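PDB 3GFF: IroE-like serine hydrolase from Shewanella oneidensis, which probably hydrolyses ester bonds, as a serine hydrolase of the esterase D family with an alpha/beta-hydrolase fold. Local coordinates for residues K15-R20 and K123-S128; R20-T25 and G115-F120; V45-D50 and G137-V142. All blocks are in the same frame, centred on the assembly; numbering follows the deposited sequence.

Overall arrangement
Helix 114-132 and one mixed sheet of the alpha/beta-hydrolase fold bring these three contacts together. Contact 1 (15-20 with 123-128) and contact 2 (20-25 with 115-120) pack neighbouring lengths of that helix against the hairpin formed by strands 12-19 and 24-31; their centres lie 9 Å apart, they share R20, and S19 OG packs on F120 CD1. Contact 3 (45-50 with 137-142) joins two inner strands, one face of which the same helix covers, with its centre about 15 Å from that of contact 1 and 17 Å from that of contact 2. Y47 meets A126 and L125, and L49 meets F117. Strand 138-144 runs on toward S145, the probable nucleophile of a Ser-His-Asp triad with H247 and D169.

Contact 1: K15-R20 and K123-S128; sequences KRLESR and KELAPS
E124 of helix 114-132 reaches S19 and R20 where strand 12-19 ends and the first hairpin of this alpha/beta-hydrolase sheet begins to turn; the short segments of strand and helix run at 144° to each other. The polar part lies in one carboxylate. S19 OG gives its proton to E124 OE1 at 2.6 Å, on the syn lone pair of that oxygen, while R20 N makes a weak bond to E124 OE2 at 2.9 Å, bent to 119° at the hydrogen. The E124 chain is extended beyond CG (chi2 173°), which carries the carboxylate out to the turn. L21 N also binds OE2, so the carboxylate takes two backbone amides, one weakly, and the S19 hydroxyl, which itself accepts from L22 N. With an alanine here, the S19 hydroxyl and the amides of R20 and L21 would probably lose the carboxylate that receives them and the turn would be less firmly held to the helix. The apolar part belongs to L17, which points at the helix and is flanked by Y28. Its CD2 lies 4.2 Å from E124 CB, and its CD1 sits 3.6 Å from L125 CA and 3.8 Å from L125 CD1.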
loop_
_atom_site.group_PDB
_atom_site.type_symbol
_atom_site.label_atom_id
_atom_site.label_comp_id
_atom_site.label_asym_id
_atom_site.label_seq_id
_atom_site.Cartn_x
_atom_site.Cartn_y
_atom_site.Cartn_z
ATOM N N LYS A 15 -8.762 22.819 0.602
ATOM C CA LYS A 15 -10.032 23.496 0.761
ATOM C C LYS A 15 -10.407 23.917 2.181
ATOM O O LYS A 15 -9.887 23.381 3.160
ATOM C CB LYS A 15 -11.114 22.543 0.251
ATOM C CG LYS A 15 -11.871 22.988 -0.968
ATOM C CD LYS A 15 -11.092 23.174 -2.229
ATOM C CE LYS A 15 -11.939 24.013 -3.160
ATOM N NZ LYS A 15 -12.165 25.386 -2.564
ATOM N N ARG A 16 -11.346 24.864 2.267
ATOM C CA ARG A 16 -11.914 25.326 3.541
ATOM C C ARG A 16 -13.416 25.558 3.447
ATOM O O ARG A 16 -13.932 26.068 2.439
ATOM C CB ARG A 16 -11.285 26.637 4.020
ATOM C CG ARG A 16 -9.974 26.434 4.695
ATOM C CD ARG A 16 -9.104 27.654 4.604
ATOM N NE ARG A 16 -7.717 27.254 4.827
ATOM C CZ ARG A 16 -6.983 27.550 5.899
ATOM N NH1 ARG A 16 -7.477 28.331 6.871
ATOM N NH2 ARG A 16 -5.718 27.096 5.974
ATOM N N LEU A 17 -14.096 25.222 4.535
ATOM C CA LEU A 17 -15.515 25.428 4.657
ATOM C C LEU A 17 -15.818 25.975 6.061
ATOM O O LEU A 17 -15.368 25.408 7.082
ATOM C CB LEU A 17 -16.189 24.068 4.437
ATOM C CG LEU A 17 -17.690 23.934 4.267
ATOM C CD1 LEU A 17 -18.030 22.533 3.800
ATOM C CD2 LEU A 17 -18.377 24.245 5.574
ATOM N N GLU A 18 -16.573 27.061 6.124
ATOM C CA GLU A 18 -17.006 27.604 7.412
ATOM C C GLU A 18 -18.181 26.753 7.862
ATOM O O GLU A 18 -19.221 26.807 7.241
ATOM C CB GLU A 18 -17.427 29.070 7.310
ATOM C CG GLU A 18 -16.295 30.037 7.010
ATOM C CD GLU A 18 -15.105 29.905 7.975
ATOM O OE1 GLU A 18 -15.202 30.356 9.155
ATOM O OE2 GLU A 18 -14.059 29.368 7.540
ATOM N N SER A 19 -18.008 25.944 8.913
ATOM C CA SER A 19 -19.097 25.112 9.416
ATOM C C SER A 19 -19.956 25.924 10.346
ATOM O O SER A 19 -19.506 26.315 11.406
ATOM C CB SER A 19 -18.607 23.870 10.172
ATOM O OG SER A 19 -19.709 23.136 10.690
ATOM N N ARG A 20 -21.183 26.202 9.914
ATOM C CA ARG A 20 -22.185 26.864 10.749
ATOM C C ARG A 20 -22.618 25.933 11.899
ATOM O O ARG A 20 -22.851 26.388 13.011
ATOM C CB ARG A 20 -23.387 27.149 9.878
ATOM C CG ARG A 20 -23.023 27.896 8.597
ATOM C CD ARG A 20 -23.531 29.214 8.581
ATOM N NE ARG A 20 -24.972 29.101 8.575
ATOM C CZ ARG A 20 -25.790 30.126 8.732
ATOM N NH1 ARG A 20 -25.315 31.378 8.869
ATOM N NH2 ARG A 20 -27.091 29.904 8.746
ATOM N N LYS A 123 -24.899 17.933 5.791
ATOM C CA LYS A 123 -25.588 19.192 5.645
ATOM C C LYS A 123 -24.698 20.285 5.059
ATOM O O LYS A 123 -25.204 21.175 4.413
ATOM C CB LYS A 123 -26.217 19.625 6.978
ATOM C CG LYS A 123 -27.228 18.623 7.538
ATOM C CD LYS A 123 -28.511 18.565 6.719
ATOM C CE LYS A 123 -29.627 17.741 7.455
ATOM N NZ LYS A 123 -30.930 17.691 6.690
ATOM N N GLU A 124 -23.381 20.176 5.242
ATOM C CA GLU A 124 -22.458 21.189 4.743
ATOM C C GLU A 124 -21.393 20.668 3.789
ATOM O O GLU A 124 -21.363 21.065 2.614
ATOM C CB GLU A 124 -21.816 21.893 5.919
ATOM C CG GLU A 124 -22.813 22.558 6.849
ATOM C CD GLU A 124 -22.203 23.117 8.117
ATOM O OE1 GLU A 124 -21.241 22.539 8.654
ATOM O OE2 GLU A 124 -22.706 24.122 8.619
ATOM N N LEU A 125 -20.539 19.758 4.241
ATOM C CA LEU A 125 -19.450 19.296 3.377
ATOM C C LEU A 125 -19.904 18.590 2.058
ATOM O O LEU A 125 -19.541 19.045 0.967
ATOM C CB LEU A 125 -18.444 18.447 4.159
ATOM C CG LEU A 125 -17.155 18.038 3.403
ATOM C CD1 LEU A 125 -16.297 19.223 2.995
ATOM C CD2 LEU A 125 -16.323 17.040 4.225
ATOM N N ALA A 126 -20.684 17.518 2.134
ATOM C CA ALA A 126 -21.055 16.826 0.895
ATOM C C ALA A 126 -21.802 17.738 -0.131
ATOM O O ALA A 126 -21.457 17.787 -1.316
ATOM C CB ALA A 126 -21.801 15.487 1.178
ATOM N N PRO A 127 -22.812 18.467 0.309
ATOM C CA PRO A 127 -23.437 19.354 -0.669
ATOM C C PRO A 127 -22.449 20.290 -1.386
ATOM O O PRO A 127 -22.619 20.587 -2.570
ATOM C CB PRO A 127 -24.434 20.159 0.181
ATOM C CG PRO A 127 -24.707 19.311 1.360
ATOM C CD PRO A 127 -23.508 18.477 1.609
ATOM N N SER A 128 -21.432 20.758 -0.665
ATOM C CA SER A 128 -20.437 21.695 -1.206
ATOM C C SER A 128 -19.550 21.031 -2.277
ATOM O O SER A 128 -19.307 21.609 -3.337
ATOM C CB SER A 128 -19.579 22.265 -0.072
ATOM O OG SER A 128 -18.586 23.110 -0.583
#

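Contact 2: R20-T25 and G115-F120; sequences RLLKET and GRFLDF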
loop_
_atom_site.group_PDB
_atom_site.type_symbol
_atom_site.label_atom_id
_atom_site.label_comp_id
_atom_site.label_asym_id
_atom_site.label_seq_id
_atom_site.Cartn_x
_atom_site.Cartn_y
_atom_site.Cartn_z
ATOM N N ARG A 20 -21.183 26.202 9.914
ATOM C CA ARG A 20 -22.185 26.864 10.749
ATOM C C ARG A 20 -22.618 25.933 11.899
ATOM O O ARG A 20 -22.851 26.388 13.011
ATOM C CB ARG A 20 -23.387 27.149 9.878
ATOM C CG ARG A 20 -23.023 27.896 8.597
ATOM C CD ARG A 20 -23.531 29.214 8.581
ATOM N NE ARG A 20 -24.972 29.101 8.575
ATOM C CZ ARG A 20 -25.790 30.126 8.732
ATOM N NH1 ARG A 20 -25.315 31.378 8.869
ATOM N NH2 ARG A 20 -27.091 29.904 8.746
ATOM N N LEU A 21 -22.764 24.640 11.574
ATOM C CA LEU A 21 -23.088 23.577 12.524
ATOM C C LEU A 21 -22.038 23.406 13.626
ATOM O O LEU A 21 -22.387 23.335 14.780
ATOM C CB LEU A 21 -23.187 22.214 11.804
ATOM C CG LEU A 21 -24.580 21.745 11.416
ATOM C CD1 LEU A 21 -24.557 20.578 10.436
ATOM C CD2 LEU A 21 -25.293 21.369 12.734
ATOM N N LEU A 22 -20.770 23.270 13.230
ATOM C CA LEU A 22 -19.664 23.101 14.168
ATOM C C LEU A 22 -19.113 24.452 14.707
ATOM O O LEU A 22 -18.314 24.462 15.644
ATOM C CB LEU A 22 -18.559 22.201 13.544
ATOM C CG LEU A 22 -19.020 20.757 13.240
ATOM C CD1 LEU A 22 -17.957 19.860 12.598
ATOM C CD2 LEU A 22 -19.549 20.107 14.532
ATOM N N LYS A 23 -19.561 25.570 14.143
ATOM C CA LYS A 23 -19.152 26.911 14.593
ATOM C C LYS A 23 -17.620 27.091 14.522
ATOM O O LYS A 23 -16.993 27.689 15.400
ATOM C CB LYS A 23 -19.714 27.193 16.002
ATOM C CG LYS A 23 -19.959 28.670 16.304
ATOM C CD LYS A 23 -20.538 28.934 17.710
ATOM C CE LYS A 23 -21.140 30.364 17.840
ATOM N NZ LYS A 23 -20.194 31.531 17.613
ATOM N N GLU A 24 -17.033 26.576 13.445
ATOM C CA GLU A 24 -15.587 26.659 13.207
ATOM C C GLU A 24 -15.288 26.524 11.729
ATOM O O GLU A 24 -16.145 26.162 10.930
ATOM C CB GLU A 24 -14.836 25.547 13.983
ATOM C CG GLU A 24 -15.262 24.139 13.614
ATOM C CD GLU A 24 -14.672 23.024 14.506
ATOM O OE1 GLU A 24 -14.175 23.293 15.617
ATOM O OE2 GLU A 24 -14.758 21.853 14.107
ATOM N N THR A 25 -14.047 26.828 11.386
ATOM C CA THR A 25 -13.519 26.610 10.060
ATOM C C THR A 25 -13.103 25.151 9.999
ATOM O O THR A 25 -12.468 24.643 10.927
ATOM C CB THR A 25 -12.262 27.443 9.839
ATOM O OG1 THR A 25 -12.574 28.810 10.099
ATOM C CG2 THR A 25 -11.741 27.290 8.389
ATOM N N GLY A 115 -22.467 12.596 16.099
ATOM C CA GLY A 115 -23.757 12.905 15.439
ATOM C C GLY A 115 -23.702 14.186 14.658
ATOM O O GLY A 115 -24.068 14.244 13.476
ATOM N N ARG A 116 -23.208 15.212 15.333
ATOM C CA ARG A 116 -23.058 16.533 14.756
ATOM C C ARG A 116 -21.995 16.614 13.679
ATOM O O ARG A 116 -22.172 17.356 12.726
ATOM C CB ARG A 116 -22.839 17.564 15.867
ATOM C CG ARG A 116 -24.128 17.704 16.714
ATOM C CD ARG A 116 -23.916 17.892 18.219
ATOM N NE ARG A 116 -23.802 19.218 18.855
ATOM C CZ ARG A 116 -23.790 20.435 18.295
ATOM N NH1 ARG A 116 -23.857 20.663 16.975
ATOM N NH2 ARG A 116 -23.690 21.474 19.119
ATOM N N PHE A 117 -20.894 15.899 13.848
ATOM C CA PHE A 117 -19.863 15.834 12.826
ATOM C C PHE A 117 -20.415 15.148 11.548
ATOM O O PHE A 117 -20.110 15.586 10.417
ATOM C CB PHE A 117 -18.600 15.175 13.390
ATOM C CG PHE A 117 -17.556 14.844 12.364
ATOM C CD1 PHE A 117 -16.744 15.818 11.841
ATOM C CD2 PHE A 117 -17.366 13.530 11.948
ATOM C CE1 PHE A 117 -15.755 15.493 10.918
ATOM C CE2 PHE A 117 -16.401 13.208 11.018
ATOM C CZ PHE A 117 -15.606 14.181 10.496
ATOM N N LEU A 118 -21.210 14.080 11.711
ATOM C CA LEU A 118 -21.868 13.454 10.566
ATOM C C LEU A 118 -22.850 14.455 9.927
ATOM O O LEU A 118 -22.981 14.530 8.699
ATOM C CB LEU A 118 -22.588 12.157 10.965
ATOM C CG LEU A 118 -21.657 10.948 11.114
ATOM C CD1 LEU A 118 -22.297 9.836 11.978
ATOM C CD2 LEU A 118 -21.223 10.461 9.683
ATOM N N ASP A 119 -23.554 15.218 10.757
ATOM C CA ASP A 119 -24.467 16.249 10.238
ATOM C C ASP A 119 -23.678 17.265 9.427
ATOM O O ASP A 119 -24.131 17.735 8.369
ATOM C CB ASP A 119 -25.192 16.947 11.367
ATOM C CG ASP A 119 -26.237 16.065 12.031
ATOM O OD1 ASP A 119 -26.650 15.024 11.480
ATOM O OD2 ASP A 119 -26.630 16.417 13.128
ATOM N N PHE A 120 -22.500 17.628 9.925
ATOM C CA PHE A 120 -21.572 18.513 9.192
ATOM C C PHE A 120 -21.263 17.984 7.783
ATOM O O PHE A 120 -21.251 18.734 6.814
ATOM C CB PHE A 120 -20.280 18.755 9.986
ATOM C CG PHE A 120 -19.047 18.996 9.100
ATOM C CD1 PHE A 120 -18.893 20.177 8.380
ATOM C CD2 PHE A 120 -18.033 18.023 9.007
ATOM C CE1 PHE A 120 -17.757 20.399 7.565
ATOM C CE2 PHE A 120 -16.897 18.223 8.154
ATOM C CZ PHE A 120 -16.782 19.418 7.442
#
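The turn of the first beta hairpin, which closes with a G1 beta bulge where K23 and E24 both face S19, meets the side of helix 114-132 through two successive leucines. L21 and L22 reach different parts of the helix surface. L21 points at the helix and lays CD1 against its backbone, 3.5 Å from D119 O and 3.6 Å from F120 N, with D119 CB 3.8 Å away. The methyl thus rests against that carbonyl oxygen, while the D119 carboxylate is engaged elsewhere, in a salt bridge with R159. L22 has CG anti to its own carbonyl carbon (chi1 -63°), and its extended end brings CD1 within 3.7 Å of F120 CB. The two side chains cross at about a right angle. The same methyl approaches the edge of the F117 ring, near the ring plane, at 4.3 Å from F117 CD1. R116 bends its long chain beside the turn, and its NH1 comes 3.8 Å from L21 O, a proximity too long for a bond. Across this interface, then, the cohesion is apolar. Beyond it, the F117 ring meets that of Y90, so the helix receives L21 and L22 of the hairpin turn, lies on R26 of strand 24-31 through F117 and F120, and touches helix 146-156 through L118.

Contact 3: V45-D50 and G137-V142; sequences VVYLLD and GINVLV
V45 and Y47 use both their N-H and their C=O to bind strand 138-144: V45 N to I138 O (2.9 Å), V140 N to V45 O, Y47 N to V140 O (2.8 Å) and V142 N to Y47 O. A fifth bond, L49 N to V142 O, is almost straight at 175° and carries the pairing past the end of strand 43-48. Water joins two side chains as well, accepting from Y47 OH and donating to N139 OD1, both at 2.7 Å; the other end of that amide, ND2, binds L161 O. V140 O and this water both lie in plane at the edge of the Y47 ring. These are neighbouring parallel strands in the middle of the alpha/beta-hydrolase sheet, and strand 138-144 leads into the probable nucleophile elbow. Side chains alternate between the faces. On one, L48 CD2 packs 3.6 Å from V142 CB, and V46 CG1 meets V142 CG2 at 3.8 Å. On the face toward helix 114-132, Y47 touches I129. L141, with CG anti to its backbone N (chi1 -178°), brings CD1 near Y47 CB and 3.9 Å from L49 CG, while V45 CB lies 3.7 Å from N139 OD1.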
loop_
_atom_site.group_PDB
_atom_site.type_symbol
_atom_site.label_atom_id
_atom_site.label_comp_id
_atom_site.label_asym_id
_atom_site.label_seq_id
_atom_site.Cartn_x
_atom_site.Cartn_y
_atom_site.Cartn_z
ATOM N N VAL A 45 -17.350 9.137 -4.612
ATOM C CA VAL A 45 -16.554 9.951 -3.714
ATOM C C VAL A 45 -16.166 9.101 -2.525
ATOM O O VAL A 45 -17.028 8.522 -1.856
ATOM C CB VAL A 45 -17.304 11.212 -3.234
ATOM C CG1 VAL A 45 -16.340 12.137 -2.363
ATOM C CG2 VAL A 45 -17.896 11.987 -4.421
ATOM N N VAL A 46 -14.860 9.027 -2.271
ATOM C CA VAL A 46 -14.341 8.272 -1.125
ATOM C C VAL A 46 -13.909 9.307 -0.099
ATOM O O VAL A 46 -12.961 10.080 -0.294
ATOM C CB VAL A 46 -13.207 7.256 -1.509
ATOM C CG1 VAL A 46 -12.669 6.568 -0.281
ATOM C CG2 VAL A 46 -13.747 6.143 -2.473
ATOM N N TYR A 47 -14.655 9.356 0.989
ATOM C CA TYR A 47 -14.337 10.276 2.101
ATOM C C TYR A 47 -13.424 9.591 3.107
ATOM O O TYR A 47 -13.791 8.566 3.643
ATOM C CB TYR A 47 -15.617 10.709 2.805
ATOM C CG TYR A 47 -16.489 11.687 2.022
ATOM C CD1 TYR A 47 -17.427 11.224 1.118
ATOM C CD2 TYR A 47 -16.434 13.058 2.260
ATOM C CE1 TYR A 47 -18.249 12.069 0.457
ATOM C CE2 TYR A 47 -17.242 13.929 1.589
ATOM C CZ TYR A 47 -18.152 13.426 0.678
ATOM O OH TYR A 47 -19.003 14.239 -0.017
ATOM N N LEU A 48 -12.236 10.152 3.344
ATOM C CA LEU A 48 -11.277 9.595 4.297
ATOM C C LEU A 48 -11.215 10.476 5.570
ATOM O O LEU A 48 -10.928 11.678 5.481
ATOM C CB LEU A 48 -9.870 9.530 3.683
ATOM C CG LEU A 48 -9.708 8.907 2.286
ATOM C CD1 LEU A 48 -8.268 9.106 1.840
ATOM C CD2 LEU A 48 -10.130 7.368 2.260
ATOM N N LEU A 49 -11.511 9.871 6.728
ATOM C CA LEU A 49 -11.375 10.534 8.017
ATOM C C LEU A 49 -9.902 10.533 8.419
ATOM O O LEU A 49 -9.103 9.824 7.806
ATOM C CB LEU A 49 -12.210 9.827 9.077
ATOM C CG LEU A 49 -13.714 9.814 8.807
ATOM C CD1 LEU A 49 -14.455 9.184 9.963
ATOM C CD2 LEU A 49 -14.232 11.215 8.523
ATOM N N ASP A 50 -9.568 11.319 9.450
ATOM C CA ASP A 50 -8.189 11.509 9.916
ATOM C C ASP A 50 -7.298 11.931 8.782
ATOM O O ASP A 50 -6.173 11.456 8.669
ATOM C CB ASP A 50 -7.635 10.243 10.577
ATOM C CG ASP A 50 -8.228 10.003 11.918
ATOM O OD1 ASP A 50 -8.307 11.000 12.689
ATOM O OD2 ASP A 50 -8.618 8.855 12.192
ATOM N N GLY A 137 -23.299 9.649 -7.084
ATOM C CA GLY A 137 -24.266 9.081 -6.138
ATOM C C GLY A 137 -23.737 7.963 -5.276
ATOM O O GLY A 137 -24.395 7.544 -4.346
ATOM N N ILE A 138 -22.545 7.473 -5.584
ATOM C CA ILE A 138 -21.904 6.442 -4.781
ATOM C C ILE A 138 -20.893 7.097 -3.832
ATOM O O ILE A 138 -19.877 7.657 -4.278
ATOM C CB ILE A 138 -21.232 5.369 -5.690
ATOM C CG1 ILE A 138 -22.278 4.744 -6.631
ATOM C CG2 ILE A 138 -20.582 4.286 -4.859
ATOM C CD1 ILE A 138 -23.475 4.138 -5.907
ATOM N N ASN A 139 -21.202 7.062 -2.535
ATOM C CA ASN A 139 -20.338 7.663 -1.523
ATOM C C ASN A 139 -19.864 6.609 -0.534
ATOM O O ASN A 139 -20.690 5.857 0.012
ATOM C CB ASN A 139 -21.089 8.754 -0.759
ATOM C CG ASN A 139 -21.620 9.819 -1.657
ATOM O OD1 ASN A 139 -20.860 10.516 -2.325
ATOM N ND2 ASN A 139 -22.943 9.946 -1.703
ATOM N N VAL A 140 -18.555 6.618 -0.272
ATOM C CA VAL A 140 -17.886 5.658 0.603
ATOM C C VAL A 140 -17.225 6.401 1.764
ATOM O O VAL A 140 -16.635 7.427 1.552
ATOM C CB VAL A 140 -16.800 4.841 -0.200
ATOM C CG1 VAL A 140 -15.997 3.870 0.711
ATOM C CG2 VAL A 140 -17.454 4.087 -1.367
ATOM N N LEU A 141 -17.356 5.885 2.986
ATOM C CA LEU A 141 -16.710 6.473 4.167
ATOM C C LEU A 141 -15.672 5.478 4.652
ATOM O O LEU A 141 -15.995 4.274 4.844
ATOM C CB LEU A 141 -17.717 6.815 5.289
ATOM C CG LEU A 141 -17.184 7.481 6.590
ATOM C CD1 LEU A 141 -16.509 8.822 6.315
ATOM C CD2 LEU A 141 -18.329 7.664 7.590
ATOM N N VAL A 142 -14.434 5.974 4.831
ATOM C CA VAL A 142 -13.301 5.188 5.342
ATOM C C VAL A 142 -12.864 5.768 6.717
ATOM O O VAL A 142 -12.405 6.911 6.818
ATOM C CB VAL A 142 -12.091 5.153 4.343
ATOM C CG1 VAL A 142 -10.927 4.314 4.891
ATOM C CG2 VAL A 142 -12.522 4.659 2.954
HETATM O O HOH W 1 -20.712 13.173 -1.881
HETATM O O HOH W 2 -9.439 7.128 7.539
#